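OBody AM3L15 (Pyrobaculum aerophilum, PDB 4GN5) probably serves as an engineered OB-fold binding protein, built on a Pyrobaculum nucleic-acid-binding domain and here bound to another protein chain. Local coordinates at residues Asp61-Val66 / Ile96-Ile101; Val36-Val41 / Pro51-Arg56; Glu20-Gly25 / Val75-Gly80; Leu30-Arg35 / Lys65-Leu70; Ile12-His17 / Val82-Pro87. All blocks are in the same frame, centred on the assembly; numbering follows the deposited sequence.

Contact 1. Residues Asp61-Val66 / Ile96-Ile101; sequences DHLFKV and IFPSEI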
# COMPACT_ATOMS: atom_id res chain seq x y z
N ASP A 61 -4.81 -6.04 -15.05
CA ASP A 61 -4.80 -4.61 -15.33
C ASP A 61 -6.20 -3.96 -15.27
O ASP A 61 -6.37 -2.89 -14.71
CB ASP A 61 -4.18 -4.38 -16.71
CG ASP A 61 -3.95 -2.88 -17.05
OD1 ASP A 61 -3.65 -2.06 -16.16
OD2 ASP A 61 -4.05 -2.53 -18.25
N HIS A 62 -7.19 -4.59 -15.88
CA HIS A 62 -8.53 -3.98 -15.92
C HIS A 62 -9.08 -3.62 -14.50
O HIS A 62 -9.80 -2.61 -14.34
CB HIS A 62 -9.52 -4.82 -16.75
CG HIS A 62 -9.96 -6.10 -16.09
ND1 HIS A 62 -9.27 -7.28 -16.21
CD2 HIS A 62 -11.05 -6.38 -15.33
CE1 HIS A 62 -9.89 -8.23 -15.53
NE2 HIS A 62 -10.97 -7.71 -14.98
N LEU A 63 -8.78 -4.40 -13.47
CA LEU A 63 -9.27 -4.10 -12.11
C LEU A 63 -8.66 -2.83 -11.50
O LEU A 63 -9.27 -2.17 -10.70
CB LEU A 63 -9.11 -5.29 -11.17
CG LEU A 63 -9.76 -6.59 -11.61
CD1 LEU A 63 -9.56 -7.66 -10.62
CD2 LEU A 63 -11.24 -6.38 -11.79
N PHE A 64 -7.46 -2.50 -11.90
CA PHE A 64 -6.89 -1.21 -11.55
C PHE A 64 -7.66 -0.06 -12.17
O PHE A 64 -7.76 0.98 -11.56
CB PHE A 64 -5.39 -1.10 -11.91
CG PHE A 64 -4.48 -2.02 -11.10
CD1 PHE A 64 -4.19 -3.32 -11.55
CD2 PHE A 64 -3.94 -1.61 -9.89
CE1 PHE A 64 -3.35 -4.17 -10.80
CE2 PHE A 64 -3.10 -2.45 -9.15
CZ PHE A 64 -2.81 -3.74 -9.58
N LYS A 65 -8.20 -0.24 -13.38
CA LYS A 65 -9.07 0.78 -13.98
C LYS A 65 -10.39 0.89 -13.20
O LYS A 65 -10.89 1.99 -12.99
CB LYS A 65 -9.33 0.51 -15.49
N VAL A 66 -10.95 -0.23 -12.75
CA VAL A 66 -12.15 -0.18 -11.88
C VAL A 66 -11.85 0.52 -10.52
O VAL A 66 -12.61 1.38 -10.07
CB VAL A 66 -12.75 -1.61 -11.69
CG1 VAL A 66 -13.96 -1.58 -10.75
CG2 VAL A 66 -13.16 -2.22 -13.04
N ILE A 96 -7.83 -10.48 0.33
CA ILE A 96 -8.61 -10.98 -0.80
C ILE A 96 -7.93 -10.44 -2.05
O ILE A 96 -7.72 -9.22 -2.17
CB ILE A 96 -10.13 -10.57 -0.75
CG1 ILE A 96 -10.86 -11.29 0.41
CG2 ILE A 96 -10.78 -10.89 -2.11
CD1 ILE A 96 -12.25 -10.76 0.79
N PHE A 97 -7.53 -11.36 -2.93
CA PHE A 97 -7.08 -11.01 -4.26
C PHE A 97 -8.21 -11.13 -5.29
O PHE A 97 -8.66 -12.24 -5.61
CB PHE A 97 -5.77 -11.79 -4.63
CG PHE A 97 -4.58 -11.33 -3.87
CD1 PHE A 97 -3.76 -10.30 -4.37
CD2 PHE A 97 -4.27 -11.84 -2.62
CE1 PHE A 97 -2.70 -9.84 -3.69
CE2 PHE A 97 -3.18 -11.38 -1.91
CZ PHE A 97 -2.36 -10.38 -2.43
N PRO A 98 -8.69 -9.97 -5.80
CA PRO A 98 -9.89 -9.96 -6.61
C PRO A 98 -9.68 -10.46 -8.05
O PRO A 98 -8.62 -10.24 -8.66
CB PRO A 98 -10.28 -8.48 -6.64
CG PRO A 98 -8.98 -7.76 -6.61
CD PRO A 98 -8.10 -8.62 -5.69
N SER A 99 -10.73 -11.07 -8.57
CA SER A 99 -10.84 -11.28 -10.00
C SER A 99 -11.97 -10.43 -10.61
O SER A 99 -11.93 -10.13 -11.82
CB SER A 99 -11.07 -12.75 -10.27
OG SER A 99 -12.34 -13.11 -9.81
N GLU A 100 -12.97 -10.06 -9.82
CA GLU A 100 -14.01 -9.15 -10.33
C GLU A 100 -14.32 -8.07 -9.31
O GLU A 100 -14.43 -8.35 -8.12
CB GLU A 100 -15.29 -9.88 -10.68
CG GLU A 100 -15.12 -11.09 -11.55
CD GLU A 100 -16.37 -11.96 -11.60
OE1 GLU A 100 -17.46 -11.52 -11.18
OE2 GLU A 100 -16.25 -13.11 -12.09
N ILE A 101 -14.39 -6.82 -9.77
CA ILE A 101 -14.93 -5.77 -8.91
C ILE A 101 -16.10 -5.11 -9.62
O ILE A 101 -15.90 -4.51 -10.67
CB ILE A 101 -13.87 -4.71 -8.56
CG1 ILE A 101 -12.68 -5.36 -7.84
CG2 ILE A 101 -14.53 -3.54 -7.77
CD1 ILE A 101 -11.44 -4.39 -7.57
O HOH W 1 -13.02 -9.15 -13.87
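L63 drives into the corner of the chain at P98-I101, supported by V66 one turn further along the helix. Its CG stands beside the backbone N (chi1 -56°) and the chain then runs on extended, which carries CD1 to the carbonyl oxygen of P98 at 3.4 Å and past S99 O. The other methyl, CD2, rests over the backbone of the next residues, 3.8 Å from I101 N. The side chains of V66 and I101 pass antiparallel, V66 CG1 meeting I101 CG2 at 3.6 Å and flanking the carbonyl oxygen of the same isoleucine. On the more exposed side a water in the plane of the H62 ring, 2.7 Å from NE2, bridges this nitrogen to S99 O. Cutting L63 back to an alanine would probably open a gap between the helix and the P98-S99 carbonyls and let the helix turn shift against I101. S99 and E100 share K79 as their opposite residue, a classic beta bulge, and E100 sends its carboxylate away to K79 NZ. A helix between the third and fourth strands, packed on the barrel, is standard in the OB fold; here it sits where the last strand bends.

Contact 2. Residues Val36-Val41 / Pro51-Arg56; sequences VKIVKV and PVYLER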
# COMPACT_ATOMS: atom_id res chain seq x y z
N VAL A 36 0.65 -1.21 -5.24
CA VAL A 36 -0.42 -1.75 -4.39
C VAL A 36 -1.53 -0.75 -4.23
O VAL A 36 -1.29 0.43 -3.96
CB VAL A 36 0.18 -2.02 -2.95
CG1 VAL A 36 -0.90 -2.62 -1.93
CG2 VAL A 36 1.39 -2.92 -3.08
N LYS A 37 -2.75 -1.21 -4.38
CA LYS A 37 -3.93 -0.44 -4.06
C LYS A 37 -4.84 -1.35 -3.24
O LYS A 37 -4.96 -2.49 -3.55
CB LYS A 37 -4.57 -0.01 -5.37
CG LYS A 37 -3.60 0.58 -6.37
CD LYS A 37 -4.29 1.35 -7.44
CE LYS A 37 -3.31 2.11 -8.32
NZ LYS A 37 -3.79 3.33 -9.00
N ILE A 38 -5.46 -0.85 -2.19
CA ILE A 38 -6.25 -1.67 -1.28
C ILE A 38 -7.62 -1.02 -1.12
O ILE A 38 -7.71 0.17 -0.88
CB ILE A 38 -5.55 -1.82 0.09
CG1 ILE A 38 -4.13 -2.39 -0.08
CG2 ILE A 38 -6.38 -2.70 1.03
CD1 ILE A 38 -3.15 -2.11 1.16
N VAL A 39 -8.67 -1.80 -1.30
CA VAL A 39 -10.01 -1.37 -0.98
C VAL A 39 -10.50 -2.29 0.16
O VAL A 39 -10.39 -3.54 0.07
CB VAL A 39 -10.95 -1.37 -2.24
CG1 VAL A 39 -10.72 -2.56 -3.07
CG2 VAL A 39 -12.48 -1.31 -1.85
N LYS A 40 -11.00 -1.66 1.23
CA LYS A 40 -11.55 -2.39 2.36
C LYS A 40 -13.08 -2.35 2.29
O LYS A 40 -13.64 -1.28 2.04
CB LYS A 40 -11.05 -1.77 3.65
CG LYS A 40 -9.56 -1.64 3.71
CD LYS A 40 -9.13 -1.36 5.17
CE LYS A 40 -7.63 -1.12 5.10
NZ LYS A 40 -7.09 -1.06 6.47
N VAL A 41 -13.74 -3.49 2.50
CA VAL A 41 -15.21 -3.64 2.33
C VAL A 41 -15.84 -3.93 3.67
O VAL A 41 -15.38 -4.81 4.41
CB VAL A 41 -15.60 -4.84 1.37
CG1 VAL A 41 -17.15 -4.96 1.17
CG2 VAL A 41 -14.96 -4.61 0.05
N PRO A 51 -9.69 -6.45 3.70
CA PRO A 51 -8.92 -5.73 2.69
C PRO A 51 -8.76 -6.52 1.40
O PRO A 51 -8.42 -7.72 1.43
CB PRO A 51 -7.57 -5.52 3.37
CG PRO A 51 -7.40 -6.81 4.29
CD PRO A 51 -8.86 -7.00 4.79
N VAL A 52 -9.01 -5.85 0.29
CA VAL A 52 -8.97 -6.47 -1.02
C VAL A 52 -7.72 -5.85 -1.64
O VAL A 52 -7.69 -4.63 -1.88
CB VAL A 52 -10.21 -6.05 -1.83
CG1 VAL A 52 -10.13 -6.47 -3.32
CG2 VAL A 52 -11.51 -6.55 -1.20
N TYR A 53 -6.68 -6.67 -1.85
CA TYR A 53 -5.41 -6.19 -2.42
C TYR A 53 -5.32 -6.31 -3.93
O TYR A 53 -5.48 -7.39 -4.47
CB TYR A 53 -4.23 -6.99 -1.83
CG TYR A 53 -3.81 -6.56 -0.43
CD1 TYR A 53 -4.60 -6.85 0.70
CD2 TYR A 53 -2.56 -5.92 -0.22
CE1 TYR A 53 -4.17 -6.45 2.02
CE2 TYR A 53 -2.13 -5.55 1.09
CZ TYR A 53 -2.95 -5.84 2.18
OH TYR A 53 -2.52 -5.44 3.42
N LEU A 54 -5.04 -5.22 -4.61
CA LEU A 54 -4.66 -5.23 -6.02
C LEU A 54 -3.13 -4.97 -6.08
O LEU A 54 -2.70 -3.90 -5.70
CB LEU A 54 -5.40 -4.09 -6.73
CG LEU A 54 -6.90 -4.34 -6.83
CD1 LEU A 54 -7.73 -4.03 -5.57
CD2 LEU A 54 -7.39 -3.61 -8.00
N GLU A 55 -2.38 -5.89 -6.66
CA GLU A 55 -0.92 -5.76 -6.65
C GLU A 55 -0.43 -5.95 -8.04
O GLU A 55 -0.75 -6.98 -8.66
CB GLU A 55 -0.31 -6.84 -5.76
CG GLU A 55 -0.45 -6.53 -4.34
CD GLU A 55 0.43 -7.41 -3.50
OE1 GLU A 55 -0.03 -8.44 -3.02
OE2 GLU A 55 1.60 -7.09 -3.30
N ARG A 56 0.30 -4.96 -8.54
CA ARG A 56 0.79 -4.97 -9.91
C ARG A 56 1.69 -6.20 -9.98
O ARG A 56 2.41 -6.49 -9.03
CB ARG A 56 1.61 -3.72 -10.20
CG ARG A 56 0.79 -2.55 -10.56
CD ARG A 56 0.06 -2.76 -11.90
NE ARG A 56 -0.76 -1.58 -12.12
CZ ARG A 56 -1.60 -1.42 -13.14
NH1 ARG A 56 -1.75 -2.37 -14.07
NH2 ARG A 56 -2.30 -0.30 -13.20
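I38 lays its CG1 over one face of the Y53 ring, 4.0 Å from the centroid and 17° off the ring normal, a CH-pi contact, while its CD1 reaches Y53 CE2 at 3.6 Å. On the other face of the sheet V39 CG1, held between its own N and carbonyl carbon (chi1 42°), presses on V52 CB at 3.7 Å; V41 and L54 extend this apolar row into the barrel core, with P98 and L63 packing behind it. The two strands form the antiparallel hairpin that supplies the second and third strands of the OB barrel. Its hydrogen-bonded pairs are K37 with L54 and V39 with V52; V52 N to V39 O is short at 2.7 Å, whereas V39 N to V52 O measures 3.1 Å. V36 and E55, at the open end, are well covered. The looser side is toward the connecting loop, where the partly exposed K40 brings CG no nearer than 4.4 Å to P51 CB and sends NZ to the backbone of the other protein chain.

Contact 3. Residues Glu20-Gly25 / Val75-Gly80; sequences EVVVAG and VVVIKG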
# COMPACT_ATOMS: atom_id res chain seq x y z
N GLU A 20 -12.46 -19.23 -3.28
CA GLU A 20 -13.10 -18.10 -3.88
C GLU A 20 -14.31 -17.68 -3.02
O GLU A 20 -15.06 -18.51 -2.53
CB GLU A 20 -13.53 -18.42 -5.31
CG GLU A 20 -13.70 -17.22 -6.18
CD GLU A 20 -14.29 -17.51 -7.52
OE1 GLU A 20 -15.35 -18.14 -7.58
OE2 GLU A 20 -13.72 -17.08 -8.52
N VAL A 21 -14.43 -16.39 -2.79
CA VAL A 21 -15.56 -15.80 -2.06
C VAL A 21 -16.11 -14.65 -2.87
O VAL A 21 -15.42 -14.10 -3.73
CB VAL A 21 -15.09 -15.19 -0.73
CG1 VAL A 21 -14.62 -16.29 0.21
CG2 VAL A 21 -13.95 -14.09 -0.97
N VAL A 22 -17.36 -14.27 -2.59
CA VAL A 22 -17.88 -13.04 -3.13
C VAL A 22 -18.33 -12.21 -1.94
O VAL A 22 -19.14 -12.69 -1.15
CB VAL A 22 -19.04 -13.26 -4.17
CG1 VAL A 22 -19.62 -11.91 -4.62
CG2 VAL A 22 -18.59 -14.12 -5.38
N VAL A 23 -17.79 -11.00 -1.81
CA VAL A 23 -18.24 -10.09 -0.78
C VAL A 23 -19.01 -8.94 -1.41
O VAL A 23 -18.81 -8.61 -2.58
CB VAL A 23 -17.09 -9.58 0.16
CG1 VAL A 23 -16.48 -10.73 0.92
CG2 VAL A 23 -16.00 -8.83 -0.65
N ALA A 24 -19.91 -8.36 -0.62
CA ALA A 24 -20.81 -7.28 -1.05
C ALA A 24 -21.01 -6.32 0.14
O ALA A 24 -21.36 -6.76 1.23
CB ALA A 24 -22.15 -7.87 -1.51
N GLY A 25 -20.83 -5.03 -0.06
CA GLY A 25 -20.97 -4.11 1.08
C GLY A 25 -20.55 -2.77 0.54
O GLY A 25 -20.61 -2.54 -0.68
N VAL A 75 -21.23 1.15 -3.16
CA VAL A 75 -21.69 -0.19 -2.86
C VAL A 75 -21.08 -1.03 -3.97
O VAL A 75 -21.20 -0.68 -5.18
CB VAL A 75 -23.24 -0.29 -2.86
CG1 VAL A 75 -23.72 -1.75 -2.64
CG2 VAL A 75 -23.83 0.60 -1.81
N VAL A 76 -20.43 -2.12 -3.56
CA VAL A 76 -19.67 -2.99 -4.44
C VAL A 76 -19.95 -4.47 -4.19
O VAL A 76 -20.47 -4.84 -3.13
CB VAL A 76 -18.14 -2.77 -4.33
CG1 VAL A 76 -17.81 -1.34 -4.63
CG2 VAL A 76 -17.58 -3.20 -2.91
N VAL A 77 -19.63 -5.30 -5.20
CA VAL A 77 -19.61 -6.75 -5.11
C VAL A 77 -18.25 -7.11 -5.68
O VAL A 77 -17.88 -6.67 -6.80
CB VAL A 77 -20.74 -7.37 -5.92
CG1 VAL A 77 -20.59 -8.88 -6.01
CG2 VAL A 77 -22.10 -7.03 -5.28
N ILE A 78 -17.49 -7.89 -4.91
CA ILE A 78 -16.09 -8.22 -5.29
C ILE A 78 -15.90 -9.70 -5.14
O ILE A 78 -16.15 -10.28 -4.08
CB ILE A 78 -15.04 -7.51 -4.44
CG1 ILE A 78 -15.10 -5.99 -4.71
CG2 ILE A 78 -13.59 -8.07 -4.78
CD1 ILE A 78 -14.00 -5.15 -3.92
N LYS A 79 -15.46 -10.31 -6.23
CA LYS A 79 -15.16 -11.73 -6.23
C LYS A 79 -13.65 -11.91 -6.16
O LYS A 79 -12.94 -11.24 -6.87
CB LYS A 79 -15.72 -12.42 -7.48
CG LYS A 79 -15.57 -13.91 -7.48
CD LYS A 79 -15.83 -14.46 -8.84
CE LYS A 79 -17.28 -14.56 -9.17
NZ LYS A 79 -17.54 -15.05 -10.55
N GLY A 80 -13.20 -12.81 -5.31
CA GLY A 80 -11.75 -12.92 -5.13
C GLY A 80 -11.34 -14.17 -4.39
O GLY A 80 -12.20 -14.93 -3.95
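Pairing E20-G25 with V75-G80 joins the first half of the first OB-barrel strand to the fourth strand, antiparallel, with N-to-C directions 170° apart. Six backbone hydrogen bonds hold the strands together, two each at V21-G80, V23-I78 and G25-V76; the shortest, I78 N to V23 O, is 2.8 Å, and V76 N to G25 O, at 2.9 Å, is nearly straight. CA-H...O contacts lie between them, as from V77 CA to V23 O at 3.2 Å. V22 is the most crowded point: its CG1, anti to N (chi1 175°), meets V77 CG1 at 3.5 Å, tighter than usual for two methyls, and its CG2 lies 3.7 Å from K79 CG. At G25 the chain turns a corner, and strand 26-32 carries on in the other sheet; this sharp bend lets one strand serve both sheets, as the first strand of an OB barrel does. Facing the core on the other side of the pair, V23 CG2 crosses I78 CB at 4.1 Å, and V21 continues inward onto I96 and I12. E20 crosses the lysine at the outer end, OE2 3.4 Å from K79 CD. E20 OE2 and K79 NZ stay 4.8 Å apart; K79 bends at its third torsion, and its NZ forms a salt bridge with E100.

Contact 4. Residues Leu30-Arg35 / Lys65-Leu70; sequences LGDYGR and KVFAEL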
# COMPACT_ATOMS: atom_id res chain seq x y z
N LEU A 30 -10.10 3.42 1.03
CA LEU A 30 -9.29 3.26 -0.19
C LEU A 30 -7.90 3.80 0.06
O LEU A 30 -7.73 4.87 0.69
CB LEU A 30 -9.89 4.02 -1.37
CG LEU A 30 -11.27 3.59 -1.92
CD1 LEU A 30 -11.86 4.77 -2.79
CD2 LEU A 30 -11.13 2.28 -2.78
N GLY A 31 -6.91 3.06 -0.44
CA GLY A 31 -5.51 3.45 -0.40
C GLY A 31 -4.89 3.11 -1.75
O GLY A 31 -4.81 1.95 -2.15
N ASP A 32 -4.46 4.15 -2.46
CA ASP A 32 -3.78 3.97 -3.70
C ASP A 32 -2.28 4.29 -3.44
O ASP A 32 -1.94 5.44 -3.16
CB ASP A 32 -4.38 4.92 -4.79
CG ASP A 32 -3.70 4.78 -6.13
OD1 ASP A 32 -2.52 4.34 -6.17
OD2 ASP A 32 -4.33 5.14 -7.19
N TYR A 33 -1.40 3.28 -3.56
CA TYR A 33 0.00 3.49 -3.27
C TYR A 33 0.81 3.20 -4.48
O TYR A 33 2.03 3.09 -4.40
CB TYR A 33 0.45 2.56 -2.08
CG TYR A 33 -0.50 2.68 -0.94
CD1 TYR A 33 -1.39 1.63 -0.60
CD2 TYR A 33 -0.56 3.89 -0.18
CE1 TYR A 33 -2.33 1.76 0.48
CE2 TYR A 33 -1.46 4.03 0.91
CZ TYR A 33 -2.36 2.95 1.22
OH TYR A 33 -3.25 3.12 2.26
N GLY A 34 0.17 3.10 -5.63
CA GLY A 34 0.94 2.87 -6.84
C GLY A 34 0.80 1.41 -7.26
O GLY A 34 -0.23 1.03 -7.82
N ARG A 35 1.82 0.61 -6.96
CA ARG A 35 1.86 -0.81 -7.29
C ARG A 35 0.93 -1.68 -6.45
O ARG A 35 0.46 -2.75 -6.89
CB ARG A 35 3.30 -1.32 -7.24
CG ARG A 35 4.12 -1.05 -8.53
CD ARG A 35 5.63 -1.12 -8.27
NE ARG A 35 6.06 -0.02 -7.37
CZ ARG A 35 7.20 -0.02 -6.66
NH1 ARG A 35 8.01 -1.07 -6.71
NH2 ARG A 35 7.53 1.03 -5.88
N LYS A 65 -8.20 -0.24 -13.38
CA LYS A 65 -9.07 0.78 -13.98
C LYS A 65 -10.39 0.89 -13.20
O LYS A 65 -10.89 1.99 -12.99
CB LYS A 65 -9.33 0.51 -15.49
N VAL A 66 -10.95 -0.23 -12.75
CA VAL A 66 -12.15 -0.18 -11.88
C VAL A 66 -11.85 0.52 -10.52
O VAL A 66 -12.61 1.38 -10.07
CB VAL A 66 -12.75 -1.61 -11.69
CG1 VAL A 66 -13.96 -1.58 -10.75
CG2 VAL A 66 -13.16 -2.22 -13.04
N PHE A 67 -10.73 0.18 -9.89
CA PHE A 67 -10.31 0.81 -8.64
C PHE A 67 -10.33 2.33 -8.76
O PHE A 67 -10.82 3.01 -7.89
CB PHE A 67 -8.90 0.31 -8.19
CG PHE A 67 -8.45 0.92 -6.89
CD1 PHE A 67 -8.65 0.24 -5.69
CD2 PHE A 67 -7.88 2.20 -6.88
CE1 PHE A 67 -8.25 0.81 -4.50
CE2 PHE A 67 -7.48 2.79 -5.68
CZ PHE A 67 -7.65 2.11 -4.50
N ALA A 68 -9.86 2.84 -9.89
CA ALA A 68 -9.85 4.26 -10.21
C ALA A 68 -11.22 4.98 -10.16
O ALA A 68 -11.24 6.20 -9.95
CB ALA A 68 -9.19 4.47 -11.58
N GLU A 69 -12.33 4.23 -10.38
CA GLU A 69 -13.70 4.80 -10.36
C GLU A 69 -14.32 4.70 -8.97
O GLU A 69 -15.37 5.28 -8.70
CB GLU A 69 -14.62 4.08 -11.36
CG GLU A 69 -14.08 3.90 -12.77
CD GLU A 69 -14.07 5.19 -13.56
OE1 GLU A 69 -12.98 5.77 -13.72
OE2 GLU A 69 -15.14 5.62 -14.01
N LEU A 70 -13.67 3.98 -8.06
CA LEU A 70 -14.18 3.79 -6.71
C LEU A 70 -14.10 5.01 -5.80
O LEU A 70 -13.15 5.75 -5.84
CB LEU A 70 -13.42 2.66 -6.04
CG LEU A 70 -13.92 1.26 -5.81
CD1 LEU A 70 -15.10 0.86 -6.64
CD2 LEU A 70 -12.80 0.31 -6.03
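F67 points its CB toward L30-D32, and with CG anti to the backbone N (chi1 -179°) the ring is carried straight out from the end of the helix to the strand. Going outward along the ring, CE1 meets the methyl CD2 of L30 at 3.7 Å, CE2 meets CB of D32 at 3.9 Å, and CZ, the tip, comes to the carbonyl oxygen of G31 at 3.7 Å. All three approach the ring obliquely. L30, running antiparallel to the phenylalanine side chain, also touches L70: CD2 lies 4.0 Å from L70 CB, and CD1 lies 3.5 Å from L70 O, on the residue that closes the type I turn F67-L70. D32 is held in place by an Asx turn, OD1 taking the N-H of G34 at 3.0 Å, and its OD2 pairs with K37. The F67 ring thus lies between strand 26-32 and the end of helix 61-67, with K37 and V39 of strand 36-42 against it as well, while L70 leans on I103 of strand 100-103.

Contact 5. Residues Ile12-His17 / Val82-Pro87; sequences ITPNLH and VEAGWP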
# COMPACT_ATOMS: atom_id res chain seq x y z
N ILE A 12 -14.87 -13.77 6.50
CA ILE A 12 -13.61 -13.95 5.81
C ILE A 12 -12.52 -14.22 6.85
O ILE A 12 -12.03 -13.30 7.49
CB ILE A 12 -13.26 -12.77 4.86
CG1 ILE A 12 -14.43 -12.49 3.89
CG2 ILE A 12 -11.95 -13.12 4.03
CD1 ILE A 12 -14.86 -13.76 3.01
N THR A 13 -12.18 -15.50 7.02
CA THR A 13 -11.23 -15.98 8.03
C THR A 13 -10.08 -16.81 7.39
O THR A 13 -10.16 -17.19 6.21
CB THR A 13 -11.96 -16.89 9.06
OG1 THR A 13 -12.58 -17.95 8.33
CG2 THR A 13 -13.07 -16.18 9.74
N PRO A 14 -8.98 -17.04 8.14
CA PRO A 14 -7.87 -17.77 7.52
C PRO A 14 -8.26 -19.18 6.98
O PRO A 14 -7.69 -19.60 5.94
CB PRO A 14 -6.83 -17.85 8.66
CG PRO A 14 -7.02 -16.51 9.35
CD PRO A 14 -8.56 -16.32 9.36
N ASN A 15 -9.27 -19.80 7.58
CA ASN A 15 -9.80 -21.08 7.12
C ASN A 15 -10.22 -21.10 5.67
O ASN A 15 -10.24 -22.14 5.03
CB ASN A 15 -10.97 -21.48 7.99
CG ASN A 15 -11.38 -22.91 7.79
OD1 ASN A 15 -10.57 -23.83 7.88
ND2 ASN A 15 -12.65 -23.13 7.53
N LEU A 16 -10.50 -19.93 5.13
CA LEU A 16 -10.97 -19.82 3.77
C LEU A 16 -9.84 -19.73 2.77
O LEU A 16 -10.06 -19.52 1.56
CB LEU A 16 -11.96 -18.65 3.62
CG LEU A 16 -13.25 -18.73 4.44
CD1 LEU A 16 -14.26 -17.65 4.13
CD2 LEU A 16 -13.90 -20.16 4.30
N HIS A 17 -8.62 -19.87 3.28
CA HIS A 17 -7.43 -19.68 2.44
C HIS A 17 -7.50 -20.56 1.19
O HIS A 17 -7.75 -21.75 1.29
CB HIS A 17 -6.15 -19.97 3.21
CG HIS A 17 -4.94 -20.08 2.33
ND1 HIS A 17 -4.16 -19.00 2.01
CD2 HIS A 17 -4.39 -21.14 1.69
CE1 HIS A 17 -3.16 -19.38 1.23
NE2 HIS A 17 -3.28 -20.68 1.01
N VAL A 82 -9.19 -15.93 -1.19
CA VAL A 82 -8.65 -15.59 0.13
C VAL A 82 -7.19 -16.02 0.24
O VAL A 82 -6.83 -17.14 -0.10
CB VAL A 82 -9.50 -16.22 1.29
CG1 VAL A 82 -8.91 -15.96 2.65
CG2 VAL A 82 -10.99 -15.68 1.24
N GLU A 83 -6.35 -15.13 0.75
CA GLU A 83 -4.95 -15.50 1.03
C GLU A 83 -4.70 -15.31 2.53
O GLU A 83 -4.98 -14.28 3.08
CB GLU A 83 -4.01 -14.69 0.15
CG GLU A 83 -2.52 -14.74 0.61
CD GLU A 83 -1.93 -16.13 0.38
OE1 GLU A 83 -2.26 -16.72 -0.70
OE2 GLU A 83 -1.21 -16.64 1.26
N ALA A 84 -4.18 -16.32 3.20
CA ALA A 84 -3.95 -16.14 4.62
C ALA A 84 -2.62 -16.78 5.03
O ALA A 84 -2.34 -17.00 6.20
CB ALA A 84 -5.15 -16.71 5.43
N GLY A 85 -1.77 -17.05 4.04
CA GLY A 85 -0.43 -17.57 4.33
C GLY A 85 0.42 -16.56 5.11
O GLY A 85 0.48 -15.36 4.79
N TRP A 86 1.10 -17.07 6.12
CA TRP A 86 2.05 -16.28 6.87
C TRP A 86 3.01 -15.59 5.86
O TRP A 86 3.56 -16.28 4.99
CB TRP A 86 2.75 -17.22 7.86
CG TRP A 86 3.21 -16.45 8.95
CD1 TRP A 86 2.46 -16.02 10.09
CD2 TRP A 86 4.44 -15.81 9.01
NE1 TRP A 86 3.25 -15.18 10.85
CE2 TRP A 86 4.47 -15.05 10.21
CE3 TRP A 86 5.57 -15.83 8.19
CZ2 TRP A 86 5.57 -14.35 10.58
CZ3 TRP A 86 6.61 -15.19 8.57
CH2 TRP A 86 6.65 -14.46 9.76
N PRO A 87 3.23 -14.23 5.96
CA PRO A 87 3.03 -13.39 7.15
C PRO A 87 1.71 -12.58 7.26
O PRO A 87 1.68 -11.58 7.98
CB PRO A 87 4.21 -12.44 7.07
CG PRO A 87 4.20 -12.12 5.54
CD PRO A 87 4.07 -13.53 4.98
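H17 and E83 run alongside one another, but with ring and carboxylate planes 89° apart. The carboxylate stands across the CE1 corner of the ring, OE2 near the ring plane, and both oxygens, OE1 and OE2, are 3.4 Å from H17 CE1, a C-H that would probably be polarised toward the negative charge. Close by on the rim, ND1 of H17 takes the N-H of A84 at 2.9 Å, nearly in the ring plane and with an angle of 161° at the hydrogen. E83 reaches this place by bending at its second torsion (chi2 69°), and the bend also lets OE2 accept the N-H of G85 at 2.9 Å, from above the carboxylate plane. With an alanine in place of E83, G85 N would probably lose this acceptor and the CE1 edge of H17 its charged neighbour, leaving the loop after the strand freer to move. Next to the polar pair, V82 and I12 cross at an angle, CG2 to CG2 at 3.9 Å, while V82 CB lies against the carbonyl oxygen of L16, 3.4 Å from L16 O. P14 CB touches A84 CB at 3.8 Å. Residues 14-16 form a short 3-10 turn. I12 reaches further in, to V21, V23 and I96, so this segment preceding the first strand covers an end of the OB barrel where the fourth strand runs out into its loop.

No active site or ligand enters this set; the partner is the other protein chain, which approaches seven residues of contact 2 and six of contact 4 but touches neither segment of contact 3. Contacts 1 and 4 share K65 and V66 and use two sides of one helix, their centres about 9 Å apart. Contact 3 meets contact 1 through S99 N and K79 O, 2.8 Å apart. Contact 2 joins contact 1 through I96 O and Y53 N, also 2.8 Å apart, and touches contact 3 through V52 and I78 in the core. Contacts 4 and 5, with centres about 23 Å apart, lie on opposite sides of the chain's centre.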